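Local coordinates for N-acetyltransferase family protein (Bacillus anthracis, PDB 3LNB) that catalyses transfer of the acetyl group of acetyl-coenzyme A to arylamines and inactivates the sulfonamide antibiotic sulfamethoxazole, at residues Q36-F39 against F40-L43; E228-V231 against N232-K236; R279-S283 against K284-R288. The protein carries 1 engineered substitution. All coordinates share one frame; numbering follows the deposited sequence.

Contact 1: Q36-F39 against F40-L43. With FMT (formic acid), chain D.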
loop_
_atom_site.group_PDB
_atom_site.type_symbol
_atom_site.label_atom_id
_atom_site.label_comp_id
_atom_site.label_asym_id
_atom_site.label_seq_id
_atom_site.Cartn_x
_atom_site.Cartn_y
_atom_site.Cartn_z
ATOM N N GLN A 36 9.925 15.657 3.059
ATOM C CA GLN A 36 8.889 16.001 4.026
ATOM C C GLN A 36 7.982 17.102 3.491
ATOM O O GLN A 36 6.760 17.018 3.591
ATOM C CB GLN A 36 9.512 16.458 5.349
ATOM C CG GLN A 36 10.063 15.331 6.218
ATOM C CD GLN A 36 10.580 15.831 7.560
ATOM O OE1 GLN A 36 11.477 16.667 7.618
ATOM N NE2 GLN A 36 10.010 15.316 8.646
ATOM N N LYS A 37 8.592 18.139 2.926
ATOM C CA LYS A 37 7.843 19.257 2.372
ATOM C C LYS A 37 6.914 18.782 1.263
ATOM O O LYS A 37 5.739 19.130 1.250
ATOM C CB LYS A 37 8.800 20.318 1.823
ATOM C CG LYS A 37 9.732 20.920 2.869
ATOM C CD LYS A 37 10.658 21.950 2.228
ATOM C CE LYS A 37 11.710 22.447 3.204
ATOM N NZ LYS A 37 12.654 23.380 2.524
ATOM N N GLU A 38 7.445 17.986 0.336
ATOM C CA GLU A 38 6.637 17.480 -0.770
ATOM C C GLU A 38 5.579 16.509 -0.275
ATOM O O GLU A 38 4.463 16.460 -0.801
ATOM C CB GLU A 38 7.510 16.767 -1.806
ATOM C CG GLU A 38 8.478 17.660 -2.575
ATOM C CD GLU A 38 7.776 18.742 -3.385
ATOM O OE1 GLU A 38 6.737 18.456 -4.014
ATOM O OE2 GLU A 38 8.278 19.884 -3.404
ATOM N N PHE A 39 5.937 15.722 0.733
ATOM C CA PHE A 39 5.012 14.742 1.284
ATOM C C PHE A 39 3.777 15.457 1.832
ATOM O O PHE A 39 2.651 15.118 1.476
ATOM C CB PHE A 39 5.691 13.938 2.398
ATOM C CG PHE A 39 4.976 12.668 2.747
ATOM C CD1 PHE A 39 5.151 11.526 1.974
ATOM C CD2 PHE A 39 4.108 12.618 3.831
ATOM C CE1 PHE A 39 4.470 10.351 2.275
ATOM C CE2 PHE A 39 3.424 11.451 4.142
ATOM C CZ PHE A 39 3.602 10.314 3.364
ATOM N N PHE A 40 4.008 16.447 2.696
ATOM C CA PHE A 40 2.931 17.231 3.304
ATOM C C PHE A 40 2.017 17.856 2.251
ATOM O O PHE A 40 0.794 17.840 2.388
ATOM C CB PHE A 40 3.521 18.343 4.180
ATOM C CG PHE A 40 4.094 17.858 5.481
ATOM C CD1 PHE A 40 5.374 18.236 5.870
ATOM C CD2 PHE A 40 3.350 17.044 6.328
ATOM C CE1 PHE A 40 5.907 17.812 7.081
ATOM C CE2 PHE A 40 3.874 16.615 7.545
ATOM C CZ PHE A 40 5.157 17.001 7.921
ATOM N N LYS A 41 2.624 18.410 1.205
ATOM C CA LYS A 41 1.875 19.046 0.122
ATOM C C LYS A 41 0.971 18.050 -0.605
ATOM O O LYS A 41 -0.226 18.295 -0.783
ATOM C CB LYS A 41 2.847 19.677 -0.879
ATOM C CG LYS A 41 2.175 20.298 -2.098
ATOM C CD LYS A 41 3.199 20.789 -3.116
ATOM C CE LYS A 41 2.518 21.408 -4.336
ATOM N NZ LYS A 41 3.515 21.878 -5.340
ATOM N N ARG A 42 1.542 16.925 -1.020
ATOM C CA ARG A 42 0.782 15.907 -1.736
ATOM C C ARG A 42 -0.393 15.378 -0.923
ATOM O O ARG A 42 -1.500 15.247 -1.439
ATOM C CB ARG A 42 1.691 14.737 -2.115
ATOM C CG ARG A 42 1.002 13.587 -2.851
ATOM C CD ARG A 42 0.736 13.904 -4.321
ATOM N NE ARG A 42 0.471 12.685 -5.084
ATOM C CZ ARG A 42 -0.715 12.347 -5.592
ATOM N NH1 ARG A 42 -0.846 11.212 -6.268
ATOM N NH2 ARG A 42 -1.764 13.143 -5.441
ATOM N N LEU A 43 -0.144 15.068 0.347
ATOM C CA LEU A 43 -1.191 14.520 1.203
ATOM C C LEU A 43 -2.061 15.581 1.862
ATOM O O LEU A 43 -2.873 15.274 2.735
ATOM C CB LEU A 43 -0.584 13.594 2.263
ATOM C CG LEU A 43 0.040 12.285 1.748
ATOM C CD1 LEU A 43 -1.026 11.453 1.056
ATOM C CD2 LEU A 43 1.182 12.581 0.769
HETATM C C FMT D . 9.316 15.540 12.334
HETATM O O1 FMT D . 9.535 16.199 11.337
HETATM O O2 FMT D . 8.068 15.120 12.609
HETATM O O HOH W 1 5.604 19.795 -5.896
#

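Contact 2: E228-V231 against N232-K236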
loop_
_atom_site.group_PDB
_atom_site.type_symbol
_atom_site.label_atom_id
_atom_site.label_comp_id
_atom_site.label_asym_id
_atom_site.label_seq_id
_atom_site.Cartn_x
_atom_site.Cartn_y
_atom_site.Cartn_z
ATOM N N GLU A 228 17.168 -1.411 -0.016
ATOM C CA GLU A 228 16.692 -0.955 -1.321
ATOM C C GLU A 228 16.956 -1.981 -2.429
ATOM O O GLU A 228 16.137 -2.153 -3.336
ATOM C CB GLU A 228 17.341 0.396 -1.670
ATOM C CG GLU A 228 16.620 1.180 -2.761
ATOM C CD GLU A 228 16.208 2.588 -2.321
ATOM O OE1 GLU A 228 17.094 3.462 -2.157
ATOM O OE2 GLU A 228 14.993 2.822 -2.132
ATOM N N GLN A 229 18.085 -2.676 -2.352
ATOM C CA GLN A 229 18.396 -3.673 -3.367
ATOM C C GLN A 229 17.334 -4.774 -3.361
ATOM O O GLN A 229 16.852 -5.183 -4.416
ATOM C CB GLN A 229 19.780 -4.279 -3.129
ATOM C CG GLN A 229 20.439 -4.750 -4.416
ATOM C CD GLN A 229 21.882 -5.162 -4.228
ATOM O OE1 GLN A 229 22.612 -4.577 -3.417
ATOM N NE2 GLN A 229 22.315 -6.162 -4.992
ATOM N N LYS A 230 16.968 -5.246 -2.173
ATOM C CA LYS A 230 15.949 -6.290 -2.046
ATOM C C LYS A 230 14.626 -5.743 -2.567
ATOM O O LYS A 230 13.892 -6.434 -3.267
ATOM C CB LYS A 230 15.793 -6.715 -0.582
ATOM C CG LYS A 230 14.565 -7.583 -0.292
ATOM C CD LYS A 230 14.607 -8.942 -0.996
ATOM C CE LYS A 230 13.378 -9.774 -0.636
ATOM N NZ LYS A 230 13.347 -11.105 -1.312
ATOM N N VAL A 231 14.326 -4.498 -2.215
ATOM C CA VAL A 231 13.099 -3.868 -2.675
ATOM C C VAL A 231 13.115 -3.787 -4.202
ATOM O O VAL A 231 12.076 -3.926 -4.838
ATOM C CB VAL A 231 12.925 -2.464 -2.055
ATOM C CG1 VAL A 231 11.804 -1.710 -2.746
ATOM C CG2 VAL A 231 12.595 -2.607 -0.578
ATOM N N ASN A 232 14.292 -3.579 -4.793
ATOM C CA ASN A 232 14.384 -3.533 -6.252
ATOM C C ASN A 232 14.218 -4.936 -6.817
ATOM O O ASN A 232 13.714 -5.105 -7.929
ATOM C CB ASN A 232 15.724 -2.964 -6.720
ATOM C CG ASN A 232 15.827 -1.473 -6.508
ATOM O OD1 ASN A 232 14.972 -0.712 -6.951
ATOM N ND2 ASN A 232 16.877 -1.047 -5.824
ATOM N N ASN A 233 14.640 -5.944 -6.054
ATOM C CA ASN A 233 14.505 -7.329 -6.509
ATOM C C ASN A 233 13.019 -7.687 -6.461
ATOM O O ASN A 233 12.506 -8.367 -7.343
ATOM C CB ASN A 233 15.295 -8.291 -5.608
ATOM C CG ASN A 233 15.362 -9.713 -6.179
ATOM O OD1 ASN A 233 16.058 -9.972 -7.169
ATOM N ND2 ASN A 233 14.629 -10.637 -5.564
ATOM N N ILE A 234 12.335 -7.221 -5.422
ATOM C CA ILE A 234 10.912 -7.484 -5.276
ATOM C C ILE A 234 10.167 -6.864 -6.457
ATOM O O ILE A 234 9.256 -7.472 -7.015
ATOM C CB ILE A 234 10.362 -6.900 -3.946
ATOM C CG1 ILE A 234 10.967 -7.652 -2.756
ATOM C CG2 ILE A 234 8.841 -7.010 -3.909
ATOM C CD1 ILE A 234 10.529 -7.130 -1.383
ATOM N N GLN A 235 10.563 -5.657 -6.848
ATOM C CA GLN A 235 9.902 -5.005 -7.967
ATOM C C GLN A 235 10.082 -5.832 -9.234
ATOM O O GLN A 235 9.128 -6.061 -9.977
ATOM C CB GLN A 235 10.460 -3.599 -8.201
ATOM C CG GLN A 235 9.741 -2.860 -9.311
ATOM C CD GLN A 235 10.212 -1.423 -9.481
ATOM O OE1 GLN A 235 9.397 -0.506 -9.575
ATOM N NE2 GLN A 235 11.527 -1.224 -9.533
ATOM N N LYS A 236 11.304 -6.287 -9.474
ATOM C CA LYS A 236 11.572 -7.076 -10.666
ATOM C C LYS A 236 10.751 -8.364 -10.717
ATOM O O LYS A 236 10.268 -8.749 -11.783
ATOM C CB LYS A 236 13.069 -7.384 -10.770
ATOM C CG LYS A 236 13.446 -8.247 -11.973
ATOM C CD LYS A 236 12.823 -7.753 -13.290
ATOM C CE LYS A 236 13.433 -6.453 -13.783
ATOM N NZ LYS A 236 12.962 -6.141 -15.180
#

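Contact 3: R279-S283 against K284-R288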
loop_
_atom_site.group_PDB
_atom_site.type_symbol
_atom_site.label_atom_id
_atom_site.label_comp_id
_atom_site.label_asym_id
_atom_site.label_seq_id
_atom_site.Cartn_x
_atom_site.Cartn_y
_atom_site.Cartn_z
ATOM N N ARG A 279 -18.736 -1.884 -14.051
ATOM C CA ARG A 279 -19.198 -1.368 -15.329
ATOM C C ARG A 279 -18.146 -1.525 -16.422
ATOM O O ARG A 279 -17.019 -1.044 -16.287
ATOM C CB ARG A 279 -19.603 0.105 -15.160
ATOM C CG ARG A 279 -19.410 0.985 -16.391
ATOM C CD ARG A 279 -20.269 2.239 -16.307
ATOM N NE ARG A 279 -19.996 3.037 -15.116
ATOM C CZ ARG A 279 -19.067 3.991 -15.029
ATOM N NH1 ARG A 279 -18.908 4.657 -13.885
ATOM N NH2 ARG A 279 -18.300 4.295 -16.074
ATOM N N PRO A 280 -18.492 -2.232 -17.512
ATOM C CA PRO A 280 -17.540 -2.422 -18.608
ATOM C C PRO A 280 -17.284 -1.051 -19.209
ATOM O O PRO A 280 -18.211 -0.256 -19.332
ATOM C CB PRO A 280 -18.298 -3.335 -19.576
ATOM C CG PRO A 280 -19.248 -4.064 -18.690
ATOM C CD PRO A 280 -19.738 -2.966 -17.783
ATOM N N ILE A 281 -16.043 -0.776 -19.577
ATOM C CA ILE A 281 -15.690 0.523 -20.140
ATOM C C ILE A 281 -14.994 0.404 -21.484
ATOM O O ILE A 281 -14.611 -0.685 -21.901
ATOM C CB ILE A 281 -14.749 1.301 -19.195
ATOM C CG1 ILE A 281 -13.408 0.574 -19.081
ATOM C CG2 ILE A 281 -15.369 1.419 -17.819
ATOM C CD1 ILE A 281 -12.370 1.332 -18.279
ATOM N N GLU A 282 -14.828 1.538 -22.157
ATOM C CA GLU A 282 -14.154 1.570 -23.452
ATOM C C GLU A 282 -12.849 2.342 -23.284
ATOM O O GLU A 282 -12.584 2.893 -22.216
ATOM C CB GLU A 282 -15.025 2.275 -24.496
ATOM C CG GLU A 282 -16.443 1.736 -24.615
ATOM C CD GLU A 282 -17.306 2.602 -25.520
ATOM O OE1 GLU A 282 -17.046 2.647 -26.744
ATOM O OE2 GLU A 282 -18.240 3.248 -25.002
ATOM N N SER A 283 -12.046 2.392 -24.341
ATOM C CA SER A 283 -10.774 3.111 -24.302
ATOM C C SER A 283 -10.856 4.523 -23.728
ATOM O O SER A 283 -10.108 4.857 -22.811
ATOM C CB SER A 283 -10.159 3.193 -25.699
ATOM O OG SER A 283 -9.537 1.974 -26.053
ATOM N N LYS A 284 -11.760 5.351 -24.252
ATOM C CA LYS A 284 -11.874 6.733 -23.771
ATOM C C LYS A 284 -12.418 6.905 -22.357
ATOM O O LYS A 284 -12.096 7.892 -21.686
ATOM C CB LYS A 284 -12.722 7.572 -24.727
ATOM C CG LYS A 284 -14.201 7.259 -24.682
ATOM C CD LYS A 284 -14.488 5.867 -25.197
ATOM C CE LYS A 284 -15.984 5.675 -25.382
ATOM N NZ LYS A 284 -16.557 6.670 -26.347
ATOM N N ASP A 285 -13.257 5.977 -21.901
ATOM C CA ASP A 285 -13.780 6.093 -20.546
ATOM C C ASP A 285 -12.601 5.944 -19.592
ATOM O O ASP A 285 -12.559 6.562 -18.537
ATOM C CB ASP A 285 -14.791 4.985 -20.238
ATOM C CG ASP A 285 -15.985 4.997 -21.167
ATOM O OD1 ASP A 285 -16.731 5.996 -21.164
ATOM O OD2 ASP A 285 -16.181 4.000 -21.893
ATOM N N TYR A 286 -11.642 5.114 -19.990
ATOM C CA TYR A 286 -10.469 4.820 -19.178
ATOM C C TYR A 286 -9.642 6.050 -18.838
ATOM O O TYR A 286 -9.408 6.351 -17.667
ATOM C CB TYR A 286 -9.598 3.779 -19.891
ATOM C CG TYR A 286 -8.414 3.300 -19.077
ATOM C CD1 TYR A 286 -7.141 3.846 -19.266
ATOM C CD2 TYR A 286 -8.575 2.325 -18.086
ATOM C CE1 TYR A 286 -6.058 3.438 -18.486
ATOM C CE2 TYR A 286 -7.500 1.910 -17.300
ATOM C CZ TYR A 286 -6.246 2.471 -17.501
ATOM O OH TYR A 286 -5.189 2.087 -16.709
ATOM N N ALA A 287 -9.196 6.746 -19.876
ATOM C CA ALA A 287 -8.388 7.941 -19.719
ATOM C C ALA A 287 -9.102 8.965 -18.838
ATOM O O ALA A 287 -8.495 9.567 -17.950
ATOM C CB ALA A 287 -8.088 8.537 -21.097
ATOM N N ARG A 288 -10.396 9.148 -19.080
ATOM C CA ARG A 288 -11.205 10.089 -18.319
ATOM C C ARG A 288 -11.350 9.706 -16.849
ATOM O O ARG A 288 -11.181 10.550 -15.976
ATOM C CB ARG A 288 -12.594 10.215 -18.940
ATOM C CG ARG A 288 -13.566 11.075 -18.131
ATOM C CD ARG A 288 -14.910 11.199 -18.851
ATOM N NE ARG A 288 -15.516 9.895 -19.114
ATOM C CZ ARG A 288 -16.013 9.090 -18.172
ATOM N NH1 ARG A 288 -15.982 9.448 -16.892
ATOM N NH2 ARG A 288 -16.547 7.921 -18.511
#

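Contact 1: Q36-F39 against F40-L43
F39 and L43 meet one turn apart at the C-terminal end of helix 34-42, the first helix of the model. L43 CD2 lies 4.0 Å from the centroid of the F39 ring and only 2° off the ring normal, a CH-pi contact centred over one face. With CG anti to the backbone N (chi1 -163°), the F39 ring is brought under that methyl. The packing is close, for L43 CD2 also comes within 3.0 Å of F39 O. The main chain carries the usual i to i+4 bonds: F40 N to Q36 O, K41 N to K37 O, R42 N to E38 O and, at the helix end, L43 N to F39 O at 3.0 Å. The F40 ring folds back along the helix until CD1 is 2.9 Å from Q36 O.

On the outer side one water joins E38 and K41, donating to E38 OE1 at 2.6 Å and accepting from K41 NZ at 3.0 Å. At the other end, Q36 NE2 gives a hydrogen bond of 2.9 Å to O1 of a formic acid, probably from the crystallisation liquor, which I50 N also binds.

F109 stacks on F39 and meets F40 edge-to-face, while R42 reaches the carbonyls of L90 and R95. This is an amphipathic helix laid over helices 55-65 and 99-112, as in the N-terminal helical bundle of arylamine N-acetyltransferases.

Contact 2: E228-V231 against N232-K236
N232, V231 and K230 carry most of this contact within the first turns of helix 228-240, which follows strand 216-225. The turns are held by i to i+4 bonds: N232 N to E228 O (2.7 Å), N233 N to Q229 O, I234 N to K230 O and Q235 N to V231 O (3.1 Å).

N232 turns its amide back over the preceding turn, CG lying beside its own backbone N (chi1 -73°). ND2 ends 2.8 Å from E228 O, but the angle is too poor for a hydrogen bond, so the amide rests against the carbonyl that already takes the N232 backbone N-H. The firm polar partner is on the other branch, where OD1 accepts from I81 N. E228 crosses N232 at a slant, CG 3.8 Å from N232 ND2; its carboxylate plane is turned 38° from the amide plane, and OE2 bonds to Y108 OH instead.

V231 meets the next turn through its carbonyl, which takes the Q235 N-H, while its side chain is directed off the segment and touches S104 of helix 99-112. Q235, on the same side of the helix, touches Y100 and gives NE2 to K79 O.

K230 is tied at both ends, its backbone N to the carboxylate of D227 and NZ in a salt bridge with D136. Between these, the chain bends at chi2 (64°) and its aliphatic part crosses the I234 side chain, K230 CE reaching I234 CG1 at 3.8 Å, while CG1 itself sits 3.2 Å from K230 O.

Contact 3: R279-S283 against K284-R288
D285 reaches back to E282, the N-cap residue of helix 283-294: OD2 uses its anti lone pair to accept from E282 N at 2.8 Å (N-H...O 151°). Its CG lies beside the backbone N (chi1 -60°), which directs the carboxylate back toward the start of the helix. The other oxygen, OD1, forms a salt bridge with R288 NH2 at 3.3 Å, lying near the guanidinium plane, so the carboxylate is gripped through both oxygens. The first helical turn closes as Y286 N bonds to E282 O at 3.3 Å, with weak extra bonds from D285 N to E282 O and from Y286 N to S283 O.

The E282 carboxylate is 3.8 Å from D285, OE2 to OD2, and K284 running alongside would probably ease that repulsion. The K284 CE methylene packs against E282 OE2 at 3.3 Å; NZ stays 4.0 Å from OE2, beyond a salt bridge.

Farther out the packing is apolar. I281 lays CB against D285 CB, and its CD1 approaches the edge of the Y286 ring, near the ring plane and 3.9 Å from Y286 CD2. L263 of strand 259-263 touches both side chains, joining this corner to the sheet. The hydrogen bond from E282 N to the D285 carboxylate is one half of a capping box, here at the junction where edge strand 275-280 leads into the C-terminal helix of the third, alpha/beta domain of the arylamine N-acetyltransferase fold.

All three contacts are local: two lie within helices and contact 3 at a strand-to-helix junction, and none touches another. Contact 1 and contact 2 have centres about 25 Å apart, contact 1 and contact 3 about 31 Å, contact 2 and contact 3 about 32 Å. Helix 99-112 links the first two, since it touches both residues 36-39 and residues 228-236. Coenzyme A lies near contacts 2 and 3: the side chains of I234 and I281 are each about 8 Å from it. I234 also lies near C99, H138 and D153, which have the geometry of the Cys-His-Asp triad expected in this family.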